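Local coordinates for acetyltransferase, GNAT family (Bacillus anthracis str. Sterne, PDB 3FBU), which probably transfers the acetyl group of acetyl-coenzyme A to an amine acceptor, as a GNAT-family acetyltransferase that binds coenzyme A in a defined pocket, at residues F90-K93 and Y94-K97; L108-G111 and F112-K116; E127-P130 and S131-M135. One frame throughout, in Å; residues are numbered along the deposited sequence.

Contact 1. Residues F90-K93 and Y94-K97; sequences FNPK and YFNK. With COA (coenzyme A), chain C.
With chi1 at -74° and chi2 near zero, the ring of Phe95 stands beside its own backbone N and turns its flat side to Pro92, whose CA sits almost exactly on the ring normal, 3.3 Å from the centroid of the Phe95 ring. This is a CH-pi contact from the backbone carbon; the proline ring lies alongside, its CB 3.8 Å from Phe95 CE2. The opposite face of the phenyl ring meets the pantetheine arm of coenzyme A, CAP being 3.5 Å from Phe95 CE1, while Phe90 reaches the ring edge with CB and with its carbonyl O. Asn91 swings CG anti to its backbone N (chi1 -174°), which brings OD1 round to accept from Lys93 N at 2.9 Å, an Asx turn. Its backbone O accepts from Tyr94 N, and Asn91 CB touches the edge of the tyrosine ring. The turn joins strand 83-90 to helix 99-114, where GNAT enzymes grip the cofactor pyrophosphate. Asn96 N gives a nearly straight bond (171°) to coenzyme A O5A. Phe90 N donates to O9P of coenzyme A at 2.8 Å. Gly98 N and Ser101 OG add further bonds to the cofactor. With Phe95 flat between Pro92 and the pantetheine, and backbone N-H groups as donors, recognition at this loop probably depends more on the turn's conformation than on polar side chains.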
loop_
_atom_site.group_PDB
_atom_site.type_symbol
_atom_site.label_atom_id
_atom_site.label_comp_id
_atom_site.label_asym_id
_atom_site.label_seq_id
_atom_site.Cartn_x
_atom_site.Cartn_y
_atom_site.Cartn_z
ATOM N N PHE A 90 10.051 -5.629 -8.174
ATOM C CA PHE A 90 10.993 -5.455 -7.071
ATOM C C PHE A 90 10.685 -6.432 -5.949
ATOM O O PHE A 90 9.594 -7.008 -5.872
ATOM C CB PHE A 90 10.985 -4.002 -6.557
ATOM C CG PHE A 90 11.855 -3.086 -7.361
ATOM C CD1 PHE A 90 11.505 -2.746 -8.654
ATOM C CD2 PHE A 90 13.008 -2.575 -6.843
ATOM C CE1 PHE A 90 12.305 -1.948 -9.398
ATOM C CE2 PHE A 90 13.800 -1.759 -7.582
ATOM C CZ PHE A 90 13.451 -1.438 -8.864
ATOM N N ASN A 91 11.703 -6.654 -5.135
ATOM C CA ASN A 91 11.656 -7.496 -3.964
ATOM C C ASN A 91 10.958 -6.732 -2.849
ATOM O O ASN A 91 11.407 -5.629 -2.492
ATOM C CB ASN A 91 13.094 -7.859 -3.554
ATOM C CG ASN A 91 13.163 -8.855 -2.408
ATOM O OD1 ASN A 91 12.373 -8.810 -1.464
ATOM N ND2 ASN A 91 14.136 -9.765 -2.483
ATOM N N PRO A 92 9.885 -7.304 -2.299
ATOM C CA PRO A 92 9.100 -6.650 -1.234
ATOM C C PRO A 92 9.920 -6.246 -0.009
ATOM O O PRO A 92 9.527 -5.321 0.693
ATOM C CB PRO A 92 8.068 -7.692 -0.825
ATOM C CG PRO A 92 8.126 -8.789 -1.792
ATOM C CD PRO A 92 9.339 -8.622 -2.681
ATOM N N LYS A 93 11.043 -6.916 0.249
ATOM C CA LYS A 93 11.926 -6.462 1.341
ATOM C C LYS A 93 12.369 -5.031 1.151
ATOM O O LYS A 93 12.756 -4.367 2.123
ATOM C CB LYS A 93 13.171 -7.316 1.464
ATOM C CG LYS A 93 12.894 -8.704 1.899
ATOM C CD LYS A 93 14.156 -9.527 1.796
ATOM C CE LYS A 93 13.884 -10.989 2.079
ATOM N NZ LYS A 93 13.268 -11.198 3.421
ATOM N N TYR A 94 12.353 -4.552 -0.090
ATOM C CA TYR A 94 12.900 -3.232 -0.390
ATOM C C TYR A 94 11.874 -2.216 -0.899
ATOM O O TYR A 94 12.241 -1.155 -1.379
ATOM C CB TYR A 94 14.068 -3.388 -1.375
ATOM C CG TYR A 94 15.127 -4.308 -0.815
ATOM C CD1 TYR A 94 16.110 -3.822 0.044
ATOM C CD2 TYR A 94 15.114 -5.670 -1.099
ATOM C CE1 TYR A 94 17.069 -4.663 0.582
ATOM C CE2 TYR A 94 16.073 -6.525 -0.545
ATOM C CZ TYR A 94 17.041 -6.008 0.288
ATOM O OH TYR A 94 17.997 -6.834 0.830
ATOM N N PHE A 95 10.594 -2.527 -0.747
ATOM C CA PHE A 95 9.524 -1.619 -1.155
ATOM C C PHE A 95 9.498 -0.318 -0.346
ATOM O O PHE A 95 9.962 -0.255 0.814
ATOM C CB PHE A 95 8.140 -2.278 -0.981
ATOM C CG PHE A 95 7.804 -3.336 -1.999
ATOM C CD1 PHE A 95 8.618 -3.595 -3.096
ATOM C CD2 PHE A 95 6.622 -4.055 -1.871
ATOM C CE1 PHE A 95 8.257 -4.564 -4.024
ATOM C CE2 PHE A 95 6.266 -5.027 -2.804
ATOM C CZ PHE A 95 7.103 -5.282 -3.884
ATOM N N ASN A 96 8.928 0.705 -0.974
ATOM C CA ASN A 96 8.591 1.949 -0.320
ATOM C C ASN A 96 9.799 2.689 0.226
ATOM O O ASN A 96 9.701 3.412 1.221
ATOM C CB ASN A 96 7.547 1.681 0.774
ATOM C CG ASN A 96 6.284 1.073 0.210
ATOM O OD1 ASN A 96 5.760 1.555 -0.789
ATOM N ND2 ASN A 96 5.807 0.007 0.818
ATOM N N LYS A 97 10.938 2.499 -0.440
ATOM C CA LYS A 97 12.138 3.283 -0.196
ATOM C C LYS A 97 12.511 4.141 -1.409
ATOM O O LYS A 97 13.492 4.869 -1.379
ATOM C CB LYS A 97 13.290 2.370 0.188
ATOM C CG LYS A 97 12.999 1.474 1.402
ATOM C CD LYS A 97 14.019 0.312 1.463
ATOM C CE LYS A 97 13.682 -0.693 2.587
ATOM N NZ LYS A 97 13.617 0.010 3.923
HETATM N N1A COA C . -1.457 2.540 -1.645
HETATM C C2A COA C . -1.101 3.797 -2.062
HETATM N N3A COA C . 0.211 4.091 -2.322
HETATM C C4A COA C . 1.148 3.116 -2.170
HETATM C C5A COA C . 0.809 1.840 -1.755
HETATM C C6A COA C . -0.528 1.540 -1.503
HETATM N N6A COA C . -0.903 0.314 -1.130
HETATM N N7A COA C . 1.933 1.114 -1.699
HETATM C C8A COA C . 2.978 1.890 -2.053
HETATM N N9A COA C . 2.500 3.142 -2.342
HETATM C C1B COA C . 3.213 4.292 -2.912
HETATM C C2B COA C . 4.410 4.739 -2.070
HETATM O O2B COA C . 4.023 5.588 -0.995
HETATM C C3B COA C . 5.221 5.442 -3.137
HETATM O O3B COA C . 4.739 6.760 -3.345
HETATM P P3B COA C . 5.323 8.061 -2.578
HETATM O O7A COA C . 4.853 9.316 -3.240
HETATM O O8A COA C . 4.872 7.975 -1.143
HETATM O O9A COA C . 6.830 7.968 -2.673
HETATM C C4B COA C . 4.966 4.600 -4.397
HETATM O O4B COA C . 3.734 3.962 -4.193
HETATM C C5B COA C . 6.032 3.537 -4.631
HETATM O O5B COA C . 7.221 4.210 -5.000
HETATM P P1A COA C . 8.643 3.490 -4.864
HETATM O O1A COA C . 9.044 3.454 -3.400
HETATM O O2A COA C . 9.624 4.178 -5.729
HETATM O O3A COA C . 8.322 2.032 -5.457
HETATM P P2A COA C . 8.869 0.623 -4.892
HETATM O O4A COA C . 10.376 0.674 -4.822
HETATM O O5A COA C . 8.149 0.306 -3.577
HETATM O O6A COA C . 8.360 -0.371 -6.060
HETATM C CBP COA C . 6.773 -1.528 -7.419
HETATM C CCP COA C . 7.102 -0.220 -6.698
HETATM C CDP COA C . 7.989 -1.821 -8.317
HETATM C CEP COA C . 5.492 -1.222 -8.197
HETATM C CAP COA C . 6.548 -2.660 -6.381
HETATM O OAP COA C . 5.386 -2.424 -5.601
HETATM C C9P COA C . 6.359 -4.005 -7.013
HETATM O O9P COA C . 7.450 -4.710 -7.463
HETATM N N8P COA C . 5.127 -4.479 -7.224
HETATM C C7P COA C . 4.907 -5.852 -7.674
HETATM C C6P COA C . 5.211 -6.056 -9.148
HETATM C C5P COA C . 4.316 -5.189 -10.033
HETATM O O5P COA C . 3.068 -5.180 -9.928
HETATM N N4P COA C . 4.952 -4.481 -10.943
HETATM C C3P COA C . 4.251 -3.501 -11.782
HETATM C C2P COA C . 3.539 -4.096 -12.976
HETATM S S1P COA C . 2.879 -2.784 -14.049
#

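Contact 2. Residues L108-G111 and F112-K116; sequences LKYG and FKEMK
The Tyr110 side chain meets Glu114 and Met115 about a turn further along the helix. Its CB starts away from residues 112-116, but with CG anti to the backbone N (chi1 -176°) the ring swings back along the helix. On one side of the ring CD1 lies 3.9 Å from Glu114 CG, and CE1 comes 4.1 Å from Glu114 CB, which sits over a face. On the other side CD2 and CE2 both meet Met115 SD, the closer approach being 3.6 Å from CE2 to SD. The sulfur makes a Met-aromatic contact at an oblique angle, 65° off the ring normal. Beyond the two segments, the tyrosine side chain also touches Met1. The stretch is the C-terminal end of helix 99-114, the helix of the beta-alpha-beta unit that links strands 83-90 and 119-124. Here the winding widens into a pi-type turn: Tyr110 O accepts from both Glu114 N at 2.9 Å and Met115 N at 3.0 Å, and the chain leaves helical geometry at Lys116, which has positive phi. Phe112 leans its CD2 to 3.2 Å from Leu108 O, and its ring extends with Leu108 towards Ile120 and Ile164 of the sheet. On the exposed side, Lys113 bends at chi2 and chi3, laying its CD 3.3 Å from Lys109 O.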
loop_
_atom_site.group_PDB
_atom_site.type_symbol
_atom_site.label_atom_id
_atom_site.label_comp_id
_atom_site.label_asym_id
_atom_site.label_seq_id
_atom_site.Cartn_x
_atom_site.Cartn_y
_atom_site.Cartn_z
ATOM N N LEU A 108 14.518 6.345 -17.884
ATOM C CA LEU A 108 13.945 7.347 -18.791
ATOM C C LEU A 108 15.029 8.279 -19.306
ATOM O O LEU A 108 15.101 8.559 -20.480
ATOM C CB LEU A 108 12.838 8.167 -18.095
ATOM C CG LEU A 108 11.582 7.463 -17.613
ATOM C CD1 LEU A 108 10.642 8.435 -16.872
ATOM C CD2 LEU A 108 10.833 6.742 -18.722
ATOM N N LYS A 109 15.867 8.759 -18.396
ATOM C CA LYS A 109 16.946 9.681 -18.736
ATOM C C LYS A 109 17.907 9.083 -19.759
ATOM O O LYS A 109 18.260 9.716 -20.760
ATOM C CB LYS A 109 17.721 10.049 -17.458
ATOM C CG LYS A 109 16.937 10.867 -16.451
ATOM C CD LYS A 109 17.762 11.203 -15.140
ATOM C CE LYS A 109 17.004 12.059 -14.096
ATOM N NZ LYS A 109 17.788 12.362 -12.825
ATOM N N TYR A 110 18.304 7.845 -19.514
ATOM C CA TYR A 110 19.115 7.069 -20.454
ATOM C C TYR A 110 18.418 6.904 -21.796
ATOM O O TYR A 110 19.018 7.147 -22.836
ATOM C CB TYR A 110 19.437 5.717 -19.864
ATOM C CG TYR A 110 20.360 4.847 -20.696
ATOM C CD1 TYR A 110 21.739 5.014 -20.640
ATOM C CD2 TYR A 110 19.856 3.837 -21.493
ATOM C CE1 TYR A 110 22.592 4.207 -21.392
ATOM C CE2 TYR A 110 20.705 3.017 -22.246
ATOM C CZ TYR A 110 22.060 3.217 -22.186
ATOM O OH TYR A 110 22.887 2.408 -22.913
ATOM N N GLY A 111 17.134 6.524 -21.776
ATOM C CA GLY A 111 16.363 6.370 -23.016
ATOM C C GLY A 111 16.330 7.639 -23.857
ATOM O O GLY A 111 16.535 7.596 -25.063
ATOM N N PHE A 112 16.090 8.780 -23.227
ATOM C CA PHE A 112 15.909 10.023 -23.966
ATOM C C PHE A 112 17.226 10.684 -24.339
ATOM O O PHE A 112 17.369 11.159 -25.444
ATOM C CB PHE A 112 15.082 11.012 -23.154
ATOM C CG PHE A 112 13.634 10.649 -23.057
ATOM C CD1 PHE A 112 12.907 10.364 -24.192
ATOM C CD2 PHE A 112 12.992 10.611 -21.827
ATOM C CE1 PHE A 112 11.538 10.053 -24.090
ATOM C CE2 PHE A 112 11.659 10.290 -21.737
ATOM C CZ PHE A 112 10.942 10.014 -22.862
ATOM N N LYS A 113 18.152 10.722 -23.391
ATOM C CA LYS A 113 19.430 11.428 -23.571
ATOM C C LYS A 113 20.406 10.607 -24.373
ATOM O O LYS A 113 20.992 11.101 -25.338
ATOM C CB LYS A 113 19.990 11.814 -22.211
ATOM C CG LYS A 113 19.146 12.922 -21.596
ATOM C CD LYS A 113 19.030 12.861 -20.108
ATOM C CE LYS A 113 20.111 13.643 -19.429
ATOM N NZ LYS A 113 19.801 13.766 -17.961
ATOM N N GLU A 114 20.537 9.335 -24.038
ATOM C CA GLU A 114 21.556 8.503 -24.677
ATOM C C GLU A 114 21.037 7.693 -25.866
ATOM O O GLU A 114 21.734 7.551 -26.855
ATOM C CB GLU A 114 22.254 7.628 -23.628
ATOM C CG GLU A 114 22.726 8.417 -22.357
ATOM C CD GLU A 114 23.628 9.660 -22.640
ATOM O OE1 GLU A 114 24.535 9.564 -23.500
ATOM O OE2 GLU A 114 23.449 10.727 -21.986
ATOM N N MET A 115 19.826 7.149 -25.768
ATOM C CA MET A 115 19.217 6.380 -26.855
ATOM C C MET A 115 18.401 7.253 -27.799
ATOM O O MET A 115 17.974 6.780 -28.842
ATOM C CB MET A 115 18.336 5.264 -26.291
ATOM C CG MET A 115 19.088 4.230 -25.489
ATOM S SD MET A 115 18.120 2.889 -24.751
ATOM C CE MET A 115 17.252 2.230 -26.150
ATOM N N LYS A 116 18.177 8.505 -27.431
ATOM C CA LYS A 116 17.499 9.477 -28.291
ATOM C C LYS A 116 16.100 8.974 -28.709
ATOM O O LYS A 116 15.659 9.168 -29.841
ATOM C CB LYS A 116 18.385 9.811 -29.504
ATOM C CG LYS A 116 19.757 10.321 -29.071
ATOM C CD LYS A 116 20.698 10.621 -30.216
ATOM C CE LYS A 116 22.014 11.199 -29.626
ATOM N NZ LYS A 116 23.079 11.467 -30.640
#

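Contact 3. Residues E127-P130 and S131-M135; sequences ENTP and SYRVM. With COA (coenzyme A), chain C.
Thr129 O and Pro130 O accept from Arg133 N and Val134 N in the first turn of helix 129-137, while Asn128, the N-cap residue, receives weak bonds on its O from Ser131 N and Tyr132 N. The Asn128 amide packs on Ser131, CG lying 3.6 Å from Ser131 CB, and its ND2 donates to coenzyme A O5P at 2.9 Å. Ser131 turns OG anti to its backbone N (chi1 -165°), to within 3.2 Å of the cofactor sulfur S1P; the same OG is hydrogen-bonded to Trp88 NE1. Helix 129-137 of the GNAT domain thus borders the coenzyme A pocket along one side, from the thiol to the adenine. Thr129 CG2 touches the adenine at C2A, 3.4 Å away, and Pro130 CB approaches C8A. Tyr132 lies side by side with Thr129: Thr129 CG2 is 3.6 Å from Tyr132 OH, and Thr129 O stands over the centre of one ring face. A water bound to Thr129 OG1 bonds weakly to that hydroxyl. Arg133, bent at chi2 and chi3, presents the edge of its guanidinium to the 3'-phosphate, NH2 donating to O7A at 2.8 Å, and its NH1 forms a salt bridge with Glu136.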
loop_
_atom_site.group_PDB
_atom_site.type_symbol
_atom_site.label_atom_id
_atom_site.label_comp_id
_atom_site.label_asym_id
_atom_site.label_seq_id
_atom_site.Cartn_x
_atom_site.Cartn_y
_atom_site.Cartn_z
ATOM N N GLU A 127 -5.970 -1.050 -9.971
ATOM C CA GLU A 127 -5.857 -1.590 -8.626
ATOM C C GLU A 127 -4.399 -1.591 -8.130
ATOM O O GLU A 127 -4.152 -1.725 -6.923
ATOM C CB GLU A 127 -6.403 -3.021 -8.606
ATOM C CG GLU A 127 -7.908 -3.165 -8.892
ATOM C CD GLU A 127 -8.292 -3.056 -10.380
ATOM O OE1 GLU A 127 -7.408 -3.163 -11.277
ATOM O OE2 GLU A 127 -9.516 -2.866 -10.646
ATOM N N ASN A 128 -3.439 -1.461 -9.053
ATOM C CA ASN A 128 -2.029 -1.575 -8.724
ATOM C C ASN A 128 -1.442 -0.220 -8.368
ATOM O O ASN A 128 -0.636 0.353 -9.113
ATOM C CB ASN A 128 -1.251 -2.256 -9.879
ATOM C CG ASN A 128 0.140 -2.739 -9.447
ATOM O OD1 ASN A 128 0.590 -2.448 -8.341
ATOM N ND2 ASN A 128 0.824 -3.456 -10.329
ATOM N N THR A 129 -1.845 0.274 -7.197
ATOM C CA THR A 129 -1.564 1.644 -6.803
ATOM C C THR A 129 -0.082 1.997 -6.803
ATOM O O THR A 129 0.286 3.039 -7.319
ATOM C CB THR A 129 -2.157 1.978 -5.411
ATOM O OG1 THR A 129 -3.453 1.402 -5.297
ATOM C CG2 THR A 129 -2.235 3.473 -5.257
ATOM N N PRO A 130 0.777 1.140 -6.234
ATOM C CA PRO A 130 2.178 1.557 -6.230
ATOM C C PRO A 130 2.786 1.678 -7.619
ATOM O O PRO A 130 3.678 2.495 -7.823
ATOM C CB PRO A 130 2.897 0.451 -5.456
ATOM C CG PRO A 130 1.941 -0.510 -5.109
ATOM C CD PRO A 130 0.595 -0.164 -5.577
ATOM N N SER A 131 2.291 0.872 -8.565
ATOM C CA SER A 131 2.820 0.918 -9.929
ATOM C C SER A 131 2.492 2.246 -10.599
ATOM O O SER A 131 3.388 2.913 -11.127
ATOM C CB SER A 131 2.314 -0.250 -10.771
ATOM O OG SER A 131 3.114 -0.350 -11.949
ATOM N N TYR A 132 1.230 2.680 -10.562
ATOM C CA TYR A 132 0.938 3.950 -11.212
ATOM C C TYR A 132 1.486 5.127 -10.431
ATOM O O TYR A 132 1.783 6.153 -11.034
ATOM C CB TYR A 132 -0.515 4.089 -11.663
ATOM C CG TYR A 132 -1.526 4.326 -10.585
ATOM C CD1 TYR A 132 -1.646 5.581 -10.003
ATOM C CD2 TYR A 132 -2.406 3.325 -10.192
ATOM C CE1 TYR A 132 -2.603 5.824 -9.035
ATOM C CE2 TYR A 132 -3.361 3.563 -9.223
ATOM C CZ TYR A 132 -3.450 4.826 -8.662
ATOM O OH TYR A 132 -4.378 5.103 -7.675
ATOM N N ARG A 133 1.734 4.955 -9.121
ATOM C CA ARG A 133 2.432 5.998 -8.394
ATOM C C ARG A 133 3.868 6.172 -8.859
ATOM O O ARG A 133 4.332 7.293 -8.982
ATOM C CB ARG A 133 2.323 5.807 -6.883
ATOM C CG ARG A 133 0.981 6.290 -6.332
ATOM C CD ARG A 133 0.837 7.821 -6.465
ATOM N NE ARG A 133 1.921 8.543 -5.797
ATOM C CZ ARG A 133 2.484 9.687 -6.196
ATOM N NH1 ARG A 133 2.148 10.271 -7.332
ATOM N NH2 ARG A 133 3.447 10.236 -5.465
ATOM N N VAL A 134 4.569 5.089 -9.163
ATOM C CA VAL A 134 5.892 5.237 -9.768
ATOM C C VAL A 134 5.787 6.026 -11.084
ATOM O O VAL A 134 6.564 6.950 -11.348
ATOM C CB VAL A 134 6.547 3.898 -10.008
ATOM C CG1 VAL A 134 7.858 4.099 -10.795
ATOM C CG2 VAL A 134 6.792 3.183 -8.697
ATOM N N MET A 135 4.802 5.674 -11.906
ATOM C CA MET A 135 4.639 6.336 -13.204
ATOM C C MET A 135 4.483 7.845 -13.028
ATOM O O MET A 135 5.141 8.637 -13.716
ATOM C CB MET A 135 3.436 5.755 -13.969
ATOM C CG MET A 135 3.597 4.265 -14.350
ATOM S SD MET A 135 2.102 3.482 -15.053
ATOM C CE MET A 135 2.673 1.816 -14.853
HETATM N N1A COA C . -1.457 2.540 -1.645
HETATM C C2A COA C . -1.101 3.797 -2.062
HETATM N N3A COA C . 0.211 4.091 -2.322
HETATM C C4A COA C . 1.148 3.116 -2.170
HETATM C C5A COA C . 0.809 1.840 -1.755
HETATM C C6A COA C . -0.528 1.540 -1.503
HETATM N N6A COA C . -0.903 0.314 -1.130
HETATM N N7A COA C . 1.933 1.114 -1.699
HETATM C C8A COA C . 2.978 1.890 -2.053
HETATM N N9A COA C . 2.500 3.142 -2.342
HETATM C C1B COA C . 3.213 4.292 -2.912
HETATM C C2B COA C . 4.410 4.739 -2.070
HETATM O O2B COA C . 4.023 5.588 -0.995
HETATM C C3B COA C . 5.221 5.442 -3.137
HETATM O O3B COA C . 4.739 6.760 -3.345
HETATM P P3B COA C . 5.323 8.061 -2.578
HETATM O O7A COA C . 4.853 9.316 -3.240
HETATM O O8A COA C . 4.872 7.975 -1.143
HETATM O O9A COA C . 6.830 7.968 -2.673
HETATM C C4B COA C . 4.966 4.600 -4.397
HETATM O O4B COA C . 3.734 3.962 -4.193
HETATM C C5B COA C . 6.032 3.537 -4.631
HETATM O O5B COA C . 7.221 4.210 -5.000
HETATM P P1A COA C . 8.643 3.490 -4.864
HETATM O O1A COA C . 9.044 3.454 -3.400
HETATM O O2A COA C . 9.624 4.178 -5.729
HETATM O O3A COA C . 8.322 2.032 -5.457
HETATM P P2A COA C . 8.869 0.623 -4.892
HETATM O O4A COA C . 10.376 0.674 -4.822
HETATM O O5A COA C . 8.149 0.306 -3.577
HETATM O O6A COA C . 8.360 -0.371 -6.060
HETATM C CBP COA C . 6.773 -1.528 -7.419
HETATM C CCP COA C . 7.102 -0.220 -6.698
HETATM C CDP COA C . 7.989 -1.821 -8.317
HETATM C CEP COA C . 5.492 -1.222 -8.197
HETATM C CAP COA C . 6.548 -2.660 -6.381
HETATM O OAP COA C . 5.386 -2.424 -5.601
HETATM C C9P COA C . 6.359 -4.005 -7.013
HETATM O O9P COA C . 7.450 -4.710 -7.463
HETATM N N8P COA C . 5.127 -4.479 -7.224
HETATM C C7P COA C . 4.907 -5.852 -7.674
HETATM C C6P COA C . 5.211 -6.056 -9.148
HETATM C C5P COA C . 4.316 -5.189 -10.033
HETATM O O5P COA C . 3.068 -5.180 -9.928
HETATM N N4P COA C . 4.952 -4.481 -10.943
HETATM C C3P COA C . 4.251 -3.501 -11.782
HETATM C C2P COA C . 3.539 -4.096 -12.976
HETATM S S1P COA C . 2.879 -2.784 -14.049
HETATM O O HOH W 1 -5.661 2.016 -7.058
#

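In the fold
Contacts 1 and 3 both touch coenzyme A, their centres about 14 Å apart: the loop 90-97 binds the pantetheine amide and pyrophosphate largely through backbone N-H groups, whereas residues 127-135 use side chains for the pantetheine and the 3'-phosphate. Contact 2 makes no bond to the cofactor; its centre is about 25 Å from that of contact 1. All three are partly buried; four of the touching residues of contact 2 are exposed and none of those of contact 3. Contact 1 leads into helix 99-114 and contact 2 closes it, whereas contact 3 opens helix 129-137. Phe112 of contact 2 and Tyr132 of contact 3 both pack on strands 119-124 and 155-165.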